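Local coordinates for protein 4-hydroxybenzoyl-CoA thioesterase (Staphylococcus aureus, PDB 6FDG) that probably hydrolyses the thioester of DHNA-CoA in the vitamin K2 pathway, as a hotdog-fold acyl-CoA thioesterase, at residues Thr28-Ala33 with Leu60-Lys65; Lys91-Asn96 with Ala102-Thr107. All coordinates share one frame; numbering follows the deposited sequence. Where two conformers were deposited one is given.

Contact 1 of 2, residues Thr28-Ala33 with Leu60-Lys65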
ATOM      1  N   THR A  28       3.991  -2.387   8.419  1.00 14.93           N
ATOM      2  CA  THR A  28       4.201  -0.951   8.421  1.00 14.70           C
ATOM      3  C   THR A  28       4.085  -0.387   9.818  1.00 14.70           C
ATOM      4  O   THR A  28       4.877   0.496  10.212  1.00 15.89           O
ATOM      5  CB  THR A  28       3.284  -0.228   7.427  1.00 16.45           C
ATOM      6  OG1 THR A  28       3.559  -0.768   6.140  1.00 19.91           O
ATOM      7  CG2 THR A  28       3.407   1.206   7.457  1.00 17.26           C
ATOM      8  N   TRP A  29       3.134  -0.883  10.590  1.00 14.50           N
ATOM      9  CA  TRP A  29       3.001  -0.408  11.965  1.00 15.17           C
ATOM     10  C   TRP A  29       4.171  -0.851  12.820  1.00 14.55           C
ATOM     11  O   TRP A  29       4.660  -0.029  13.623  1.00 15.51           O
ATOM     12  CB  TRP A  29       1.713  -0.946  12.603  1.00 15.17           C
ATOM     13  CG  TRP A  29       0.459  -0.316  12.022  1.00 15.81           C
ATOM     14  CD1 TRP A  29       0.349   0.528  11.010  1.00 16.32           C
ATOM     15  CD2 TRP A  29      -0.885  -0.552  12.495  1.00 16.45           C
ATOM     16  NE1 TRP A  29      -0.988   0.903  10.767  1.00 17.29           N
ATOM     17  CE2 TRP A  29      -1.726   0.228  11.718  1.00 16.38           C
ATOM     18  CE3 TRP A  29      -1.420  -1.348  13.488  1.00 18.41           C
ATOM     19  CZ2 TRP A  29      -3.116   0.334  11.923  1.00 18.27           C
ATOM     20  CZ3 TRP A  29      -2.805  -1.293  13.703  1.00 19.51           C
ATOM     21  CH2 TRP A  29      -3.606  -0.442  12.913  1.00 19.99           C
ATOM     22  N   PHE A  30       4.713  -2.051  12.600  1.00 14.12           N
ATOM     23  CA  PHE A  30       5.943  -2.469  13.323  1.00 15.23           C
ATOM     24  C   PHE A  30       7.064  -1.542  12.922  1.00 15.17           C
ATOM     25  O   PHE A  30       7.893  -1.205  13.802  1.00 15.38           O
ATOM     26  CB  PHE A  30       6.310  -3.886  13.026  1.00 14.80           C
ATOM     27  CG  PHE A  30       5.395  -4.947  13.598  1.00 16.36           C
ATOM     28  CD1 PHE A  30       4.389  -4.732  14.513  1.00 16.45           C
ATOM     29  CD2 PHE A  30       5.660  -6.280  13.247  1.00 16.84           C
ATOM     30  CE1 PHE A  30       3.606  -5.787  15.029  1.00 17.69           C
ATOM     31  CE2 PHE A  30       4.938  -7.332  13.781  1.00 17.12           C
ATOM     32  CZ  PHE A  30       3.894  -7.049  14.668  1.00 18.07           C
ATOM     33  N   GLU A  31       7.181  -1.126  11.648  1.00 13.69           N
ATOM     34  CA  GLU A  31       8.229  -0.186  11.248  0.55 14.39           C
ATOM     35  C   GLU A  31       8.103   1.127  11.957  1.00 14.78           C
ATOM     36  O   GLU A  31       9.118   1.671  12.457  1.00 15.56           O
ATOM     37  CB  GLU A  31       8.159  -0.024   9.742  0.55 16.00           C
ATOM     38  CG  GLU A  31       9.027   1.101   9.222  0.55 15.08           C
ATOM     39  CD  GLU A  31       8.647   1.409   7.761  0.55 18.74           C
ATOM     40  OE1 GLU A  31       7.913   2.465   7.512  0.55 18.55           O
ATOM     41  OE2 GLU A  31       9.183   0.704   6.853  0.55 24.06           O
ATOM     42  N   VAL A  32       6.901   1.700  11.991  1.00 14.47           N
ATOM     43  CA  VAL A  32       6.686   2.956  12.680  1.00 14.45           C
ATOM     44  C   VAL A  32       7.125   2.819  14.146  1.00 14.71           C
ATOM     45  O   VAL A  32       7.825   3.683  14.690  1.00 15.79           O
ATOM     46  CB  VAL A  32       5.207   3.384  12.563  1.00 15.51           C
ATOM     47  CG1 VAL A  32       4.851   4.577  13.512  1.00 17.45           C
ATOM     48  CG2 VAL A  32       4.900   3.761  11.155  1.00 16.98           C
ATOM     49  N   ALA A  33       6.761   1.770  14.787  1.00 14.76           N
ATOM     50  CA  ALA A  33       7.121   1.516  16.184  1.00 16.06           C
ATOM     51  C   ALA A  33       8.579   1.337  16.389  1.00 14.84           C
ATOM     52  O   ALA A  33       9.155   1.928  17.343  1.00 16.38           O
ATOM     53  CB  ALA A  33       6.276   0.368  16.720  1.00 15.93           C
ATOM     54  N   LEU A  60      10.092 -11.715   9.356  1.00 14.89           N
ATOM     55  CA  LEU A  60       8.872 -11.052   9.841  1.00 14.90           C
ATOM     56  C   LEU A  60       7.973 -12.122  10.446  1.00 15.55           C
ATOM     57  O   LEU A  60       7.724 -13.160   9.737  1.00 16.09           O
ATOM     58  CB  LEU A  60       8.138 -10.301   8.730  1.00 15.10           C
ATOM     59  CG  LEU A  60       6.734  -9.792   9.070  1.00 14.86           C
ATOM     60  CD1 LEU A  60       6.799  -8.640  10.095  1.00 16.03           C
ATOM     61  CD2 LEU A  60       6.101  -9.316   7.796  1.00 16.09           C
ATOM     62  N   ASN A  61       7.418 -11.920  11.635  1.00 15.55           N
ATOM     63  CA  ASN A  61       6.396 -12.787  12.213  1.00 14.10           C
ATOM     64  C   ASN A  61       5.354 -11.931  12.787  1.00 15.56           C
ATOM     65  O   ASN A  61       5.604 -10.947  13.468  1.00 16.26           O
ATOM     66  CB  ASN A  61       7.031 -13.625  13.307  1.00 18.10           C
ATOM     67  CG  ASN A  61       8.269 -14.387  12.777  1.00 27.15           C
ATOM     68  OD1 ASN A  61       9.464 -13.922  12.905  1.00 39.30           O
ATOM     69  ND2 ASN A  61       8.052 -15.482  12.117  1.00 30.26           N
ATOM     70  N   VAL A  62       4.069 -12.254  12.512  1.00 14.95           N
ATOM     71  CA  VAL A  62       2.919 -11.540  13.090  1.00 15.16           C
ATOM     72  C   VAL A  62       1.905 -12.584  13.558  1.00 17.25           C
ATOM     73  O   VAL A  62       1.575 -13.498  12.779  1.00 17.70           O
ATOM     74  CB  VAL A  62       2.200 -10.612  12.133  1.00 16.14           C
ATOM     75  CG1 VAL A  62       1.266  -9.675  12.847  1.00 18.12           C
ATOM     76  CG2 VAL A  62       3.218  -9.726  11.271  1.00 17.31           C
ATOM     77  N   ASN A  63       1.468 -12.531  14.808  0.50 15.71           N
ATOM     78  CA  ASN A  63       0.405 -13.421  15.287  0.50 15.18           C
ATOM     79  C   ASN A  63      -0.732 -12.615  15.722  0.50 15.58           C
ATOM     80  O   ASN A  63      -0.598 -11.807  16.675  0.50 15.94           O
ATOM     81  CB  ASN A  63       0.944 -14.196  16.444  0.50 15.27           C
ATOM     82  CG  ASN A  63       0.001 -15.310  16.860  0.50 18.83           C
ATOM     83  OD1 ASN A  63      -0.929 -15.073  17.533  0.50 22.98           O
ATOM     84  ND2 ASN A  63       0.164 -16.476  16.253  0.50 24.86           N
ATOM     85  N   TYR A  64      -1.849 -12.826  15.049  1.00 17.61           N
ATOM     86  CA  TYR A  64      -3.024 -11.973  15.144  1.00 17.25           C
ATOM     87  C   TYR A  64      -3.991 -12.596  16.225  1.00 19.45           C
ATOM     88  O   TYR A  64      -4.587 -13.624  15.957  1.00 24.06           O
ATOM     89  CB  TYR A  64      -3.749 -11.811  13.818  1.00 18.20           C
ATOM     90  CG  TYR A  64      -2.802 -11.269  12.687  1.00 16.54           C
ATOM     91  CD1 TYR A  64      -2.104 -12.176  11.943  1.00 16.56           C
ATOM     92  CD2 TYR A  64      -2.739  -9.983  12.391  1.00 16.90           C
ATOM     93  CE1 TYR A  64      -1.229 -11.751  10.929  1.00 16.55           C
ATOM     94  CE2 TYR A  64      -1.890  -9.515  11.342  1.00 16.46           C
ATOM     95  CZ  TYR A  64      -1.187 -10.411  10.638  1.00 16.21           C
ATOM     96  OH  TYR A  64      -0.271 -10.034   9.640  1.00 18.56           O
ATOM     97  N   LYS A  65      -4.158 -11.955  17.342  1.00 20.34           N
ATOM     98  CA  LYS A  65      -5.053 -12.493  18.406  1.00 20.14           C
ATOM     99  C   LYS A  65      -6.376 -11.974  18.270  1.00 20.66           C
ATOM    100  O   LYS A  65      -7.352 -12.760  18.614  1.00 25.09           O
ATOM    101  CB  LYS A  65      -4.505 -12.092  19.762  1.00 22.61           C
ATOM    102  CG  LYS A  65      -3.099 -12.363  20.103  1.00 27.42           C
ATOM    103  CD  LYS A  65      -2.595 -13.708  20.024  1.00 30.55           C
ATOM    104  CE  LYS A  65      -1.080 -13.611  20.436  1.00 36.64           C
ATOM    105  NZ  LYS A  65      -0.422 -14.910  20.518  1.00 42.49           N
TER
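With CG set opposite its own carbonyl carbon (chi1 -70°), Phe30 swings its ring off helix 28-33 and toward the strand, where Val62 meets it with both methyls: chi1 of -166° sets CG1 anti to the backbone N and CG2 next to that N, opposite the carbonyl carbon. The CD2-CE2-CZ side of the ring does the touching. Phe30 CE2 lies 3.9 Å from Val62 CG2, and Phe30 CZ is 4.1 Å from Val62 CG1. Phe30 CD2 comes within 4.1 Å of Leu60 CD1, the branch that comes nearer to the ring than the direction of the CB of Leu60 would suggest. Asn61 O approaches the edge of the Phe30 ring, near its plane, 3.7 Å from Phe30 CE2. The interface is therefore one aromatic side chain reaching the strand with one side of its ring, and the two axes stay 11.0 Å apart at an angle of 110°. This is the hotdog arrangement, a long helix wrapped by a curved sheet. The Phe30 ring also stacks on Tyr92 of strand 88-95; strand 57-64, which carries Val62, pairs antiparallel with strand 101-113 and, across the subunit boundary, with a strand of a second subunit.

Contact 2 of 2, residues Lys91-Asn96 with Ala102-Thr107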
ATOM      1  N   LYS A  91      10.792  -7.331  19.153  1.00 16.02           N
ATOM      2  CA  LYS A  91       9.466  -7.903  19.414  1.00 16.19           C
ATOM      3  C   LYS A  91       8.513  -6.784  19.685  1.00 15.39           C
ATOM      4  O   LYS A  91       8.839  -5.685  20.159  1.00 16.10           O
ATOM      5  CB  LYS A  91       9.513  -8.893  20.601  1.00 18.28           C
ATOM      6  CG  LYS A  91      10.070 -10.241  20.186  1.00 23.04           C
ATOM      7  CD  LYS A  91      10.166 -11.254  21.320  1.00 30.41           C
ATOM      8  CE  LYS A  91       8.789 -11.603  21.793  1.00 32.03           C
ATOM      9  NZ  LYS A  91       8.876 -13.074  22.269  1.00 41.27           N
ATOM     10  N   TYR A  92       7.235  -7.093  19.374  1.00 15.42           N
ATOM     11  CA  TYR A  92       6.156  -6.135  19.474  1.00 15.10           C
ATOM     12  C   TYR A  92       4.897  -6.717  20.078  1.00 15.65           C
ATOM     13  O   TYR A  92       4.579  -7.918  19.924  1.00 16.93           O
ATOM     14  CB  TYR A  92       5.685  -5.670  18.081  1.00 15.76           C
ATOM     15  CG  TYR A  92       6.859  -5.227  17.200  1.00 15.17           C
ATOM     16  CD1 TYR A  92       7.511  -6.198  16.397  1.00 15.79           C
ATOM     17  CD2 TYR A  92       7.245  -3.931  17.107  1.00 15.95           C
ATOM     18  CE1 TYR A  92       8.619  -5.851  15.621  1.00 15.31           C
ATOM     19  CE2 TYR A  92       8.344  -3.562  16.281  1.00 15.38           C
ATOM     20  CZ  TYR A  92       8.961  -4.523  15.515  1.00 15.08           C
ATOM     21  OH  TYR A  92      10.038  -4.142  14.649  1.00 15.71           O
ATOM     22  N   GLU A  93       4.160  -5.854  20.738  1.00 15.14           N
ATOM     23  CA  GLU A  93       2.748  -6.156  21.190  1.00 15.63           C
ATOM     24  C   GLU A  93       1.912  -4.989  20.786  1.00 16.92           C
ATOM     25  O   GLU A  93       2.290  -3.838  21.010  1.00 17.92           O
ATOM     26  CB  GLU A  93       2.683  -6.325  22.739  1.00 17.83           C
ATOM     27  CG  GLU A  93       3.368  -7.533  23.227  1.00 18.70           C
ATOM     28  CD  GLU A  93       3.449  -7.677  24.768  1.00 24.08           C
ATOM     29  OE1 GLU A  93       3.318  -6.670  25.430  1.00 25.24           O
ATOM     30  OE2 GLU A  93       3.788  -8.793  25.132  1.00 29.16           O
ATOM     31  N   ILE A  94       0.726  -5.241  20.222  1.00 16.52           N
ATOM     32  CA  ILE A  94      -0.204  -4.183  19.871  1.00 17.49           C
ATOM     33  C   ILE A  94      -1.470  -4.292  20.738  1.00 16.43           C
ATOM     34  O   ILE A  94      -2.073  -5.388  20.827  1.00 18.13           O
ATOM     35  CB  ILE A  94      -0.663  -4.222  18.432  1.00 16.40           C
ATOM     36  CG1 ILE A  94       0.574  -4.183  17.476  1.00 17.01           C
ATOM     37  CG2 ILE A  94      -1.629  -3.106  18.144  1.00 18.83           C
ATOM     38  CD1 ILE A  94       0.199  -4.193  16.027  1.00 19.07           C
ATOM     39  N   PHE A  95      -1.763  -3.198  21.443  1.00 16.86           N
ATOM     40  CA  PHE A  95      -3.003  -3.112  22.274  1.00 17.65           C
ATOM     41  C   PHE A  95      -3.948  -2.245  21.581  1.00 18.76           C
ATOM     42  O   PHE A  95      -3.693  -1.152  21.057  1.00 19.50           O
ATOM     43  CB  PHE A  95      -2.580  -2.566  23.656  1.00 18.63           C
ATOM     44  CG  PHE A  95      -1.612  -3.431  24.400  1.00 19.28           C
ATOM     45  CD1 PHE A  95      -2.040  -4.493  25.245  1.00 21.83           C
ATOM     46  CD2 PHE A  95      -0.225  -3.250  24.245  1.00 20.24           C
ATOM     47  CE1 PHE A  95      -1.147  -5.364  25.886  1.00 22.00           C
ATOM     48  CE2 PHE A  95       0.656  -4.114  24.903  1.00 23.20           C
ATOM     49  CZ  PHE A  95       0.228  -5.150  25.706  1.00 22.70           C
ATOM     50  N   ASN A  96      -5.238  -2.693  21.654  1.00 21.56           N
ATOM     51  CA  ASN A  96      -6.322  -1.907  21.121  1.00 23.30           C
ATOM     52  C   ASN A  96      -6.755  -0.819  22.104  1.00 21.51           C
ATOM     53  O   ASN A  96      -6.253  -0.718  23.181  1.00 24.19           O
ATOM     54  CB  ASN A  96      -7.405  -2.813  20.549  1.00 22.85           C
ATOM     55  CG  ASN A  96      -8.312  -3.457  21.596  1.00 22.97           C
ATOM     56  OD1 ASN A  96      -8.162  -3.130  22.790  1.00 21.71           O
ATOM     57  ND2 ASN A  96      -8.999  -4.487  21.206  1.00 24.48           N
ATOM     58  N   ALA A 102      -4.024  -7.310  21.008  1.00 17.72           N
ATOM     59  CA  ALA A 102      -4.570  -7.642  19.689  1.00 18.22           C
ATOM     60  C   ALA A 102      -3.609  -8.498  18.827  1.00 17.96           C
ATOM     61  O   ALA A 102      -3.991  -9.233  17.961  1.00 17.86           O
ATOM     62  CB  ALA A 102      -5.032  -6.472  18.975  1.00 18.44           C
ATOM     63  N   THR A 103      -2.300  -8.237  19.007  1.00 17.40           N
ATOM     64  CA  THR A 103      -1.283  -8.767  18.105  1.00 16.69           C
ATOM     65  C   THR A 103       0.062  -8.834  18.760  1.00 17.08           C
ATOM     66  O   THR A 103       0.385  -7.967  19.593  1.00 16.84           O
ATOM     67  CB  THR A 103      -1.122  -7.723  16.888  1.00 18.28           C
ATOM     68  OG1 THR A 103      -2.275  -7.015  16.647  1.00 18.15           O
ATOM     69  CG2 THR A 103      -0.533  -8.389  15.730  1.00 19.61           C
ATOM     70  N   THR A 104       0.855  -9.827  18.420  1.00 17.25           N
ATOM     71  CA  THR A 104       2.249  -9.911  18.779  1.00 16.12           C
ATOM     72  C   THR A 104       3.040 -10.150  17.535  1.00 16.62           C
ATOM     73  O   THR A 104       2.475 -10.474  16.455  1.00 17.29           O
ATOM     74  CB  THR A 104       2.566 -11.012  19.780  1.00 18.12           C
ATOM     75  OG1 THR A 104       2.237 -12.285  19.263  1.00 20.79           O
ATOM     76  CG2 THR A 104       1.715 -10.789  21.060  1.00 20.10           C
ATOM     77  N   GLY A 105       4.359  -9.889  17.552  1.00 16.49           N
ATOM     78  CA  GLY A 105       5.163 -10.279  16.360  1.00 16.04           C
ATOM     79  C   GLY A 105       6.583  -9.951  16.588  1.00 15.37           C
ATOM     80  O   GLY A 105       7.021  -9.555  17.747  1.00 16.07           O
ATOM     81  N   SER A 106       7.405 -10.111  15.568  1.00 14.26           N
ATOM     82  CA  SER A 106       8.813  -9.860  15.639  1.00 15.21           C
ATOM     83  C   SER A 106       9.363  -9.539  14.283  1.00 14.87           C
ATOM     84  O   SER A 106       8.789  -9.902  13.230  1.00 15.93           O
ATOM     85  CB  SER A 106       9.590 -11.019  16.220  1.00 17.23           C
ATOM     86  OG  SER A 106       9.452 -12.196  15.471  1.00 20.53           O
ATOM     87  N   THR A 107      10.470  -8.822  14.234  1.00 14.24           N
ATOM     88  CA  THR A 107      11.256  -8.550  13.030  1.00 15.10           C
ATOM     89  C   THR A 107      12.726  -8.709  13.274  1.00 14.97           C
ATOM     90  O   THR A 107      13.256  -8.062  14.268  1.00 16.40           O
ATOM     91  CB  THR A 107      11.045  -7.172  12.462  1.00 15.52           C
ATOM     92  OG1 THR A 107      11.389  -6.184  13.485  1.00 15.17           O
ATOM     93  CG2 THR A 107       9.606  -6.914  11.963  1.00 16.01           C
TER
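Tyr92 and Gly105 form a hydrogen-bonded pair in the antiparallel hairpin of strands 88-95 and 101-113, part of the hotdog sheet. Tyr92 N gives its hydrogen to Gly105 O at 3.0 Å, and Gly105 N returns one to Tyr92 O. The Tyr92 side chain can be followed along the partner strand. Its CB lies near Gly105 O; CG is anti to the carbonyl carbon (chi1 -50°), and this sends the ring toward Thr107. Tyr92 CD1 passes Gly105 O at 3.7 Å, with the backbone of Gly105 and Ser106 at the ring edge rather than over a face. CE1 then reaches Thr107, and Tyr92 OH ends 2.7 Å from Thr107 OG1 in a hydrogen bond that either group could donate. Gly105 brings no side chain to the face along which the ring runs. Arg34 of helix 26-41 also bonds to the phenol oxygen, so this buried OH is gripped by two partners.

Farther along, Ile94 and Thr103 run alongside each other in the same direction, with Ile94 CB 3.7 Å from Thr103 OG1. Tyr92 and Ile94 share the sheet face turned to helix 26-41. On the other face the pairs Lys91 with Ser106 and Glu93 with Thr104 are non-hydrogen-bonded, and their side chains touch lightly through CH2 and methyl groups. A classic beta bulge interrupts the ladder where Ala102 and Thr103 both face Ile94. There Ile94 N donates to Thr103 O at 2.8 Å, nearly straight with an N-H...O angle of 168°, whereas Thr103 N makes only a weak bond to Ile94 O. The stronger donor to Ile94 O is Ala102 N, at 2.7 Å, with a C=O...N angle of 163° at the oxygen.

How the contacts relate
The two contacts lie 6 Å apart, centre to centre, on the same side of the chain's centre. They follow in series: contact 1 closes with strand 57-64 before contact 2 opens on strand 88-95. Strand 101-113 joins them, pairing with strand 57-64 along one edge and strand 88-95 along the other. Backbone hydrogen bonds are probable from Lys65 N to Ala102 O and from Asn63 N to Thr104 O, both at 2.8 Å. Helix 26-41 packs on this shared sheet, contributing Phe30 to contact 1 and touching Ile94, Thr103 and Thr107 of contact 2. Together they tie the central helix to three strands that are neighbours in the sheet of the hotdog fold.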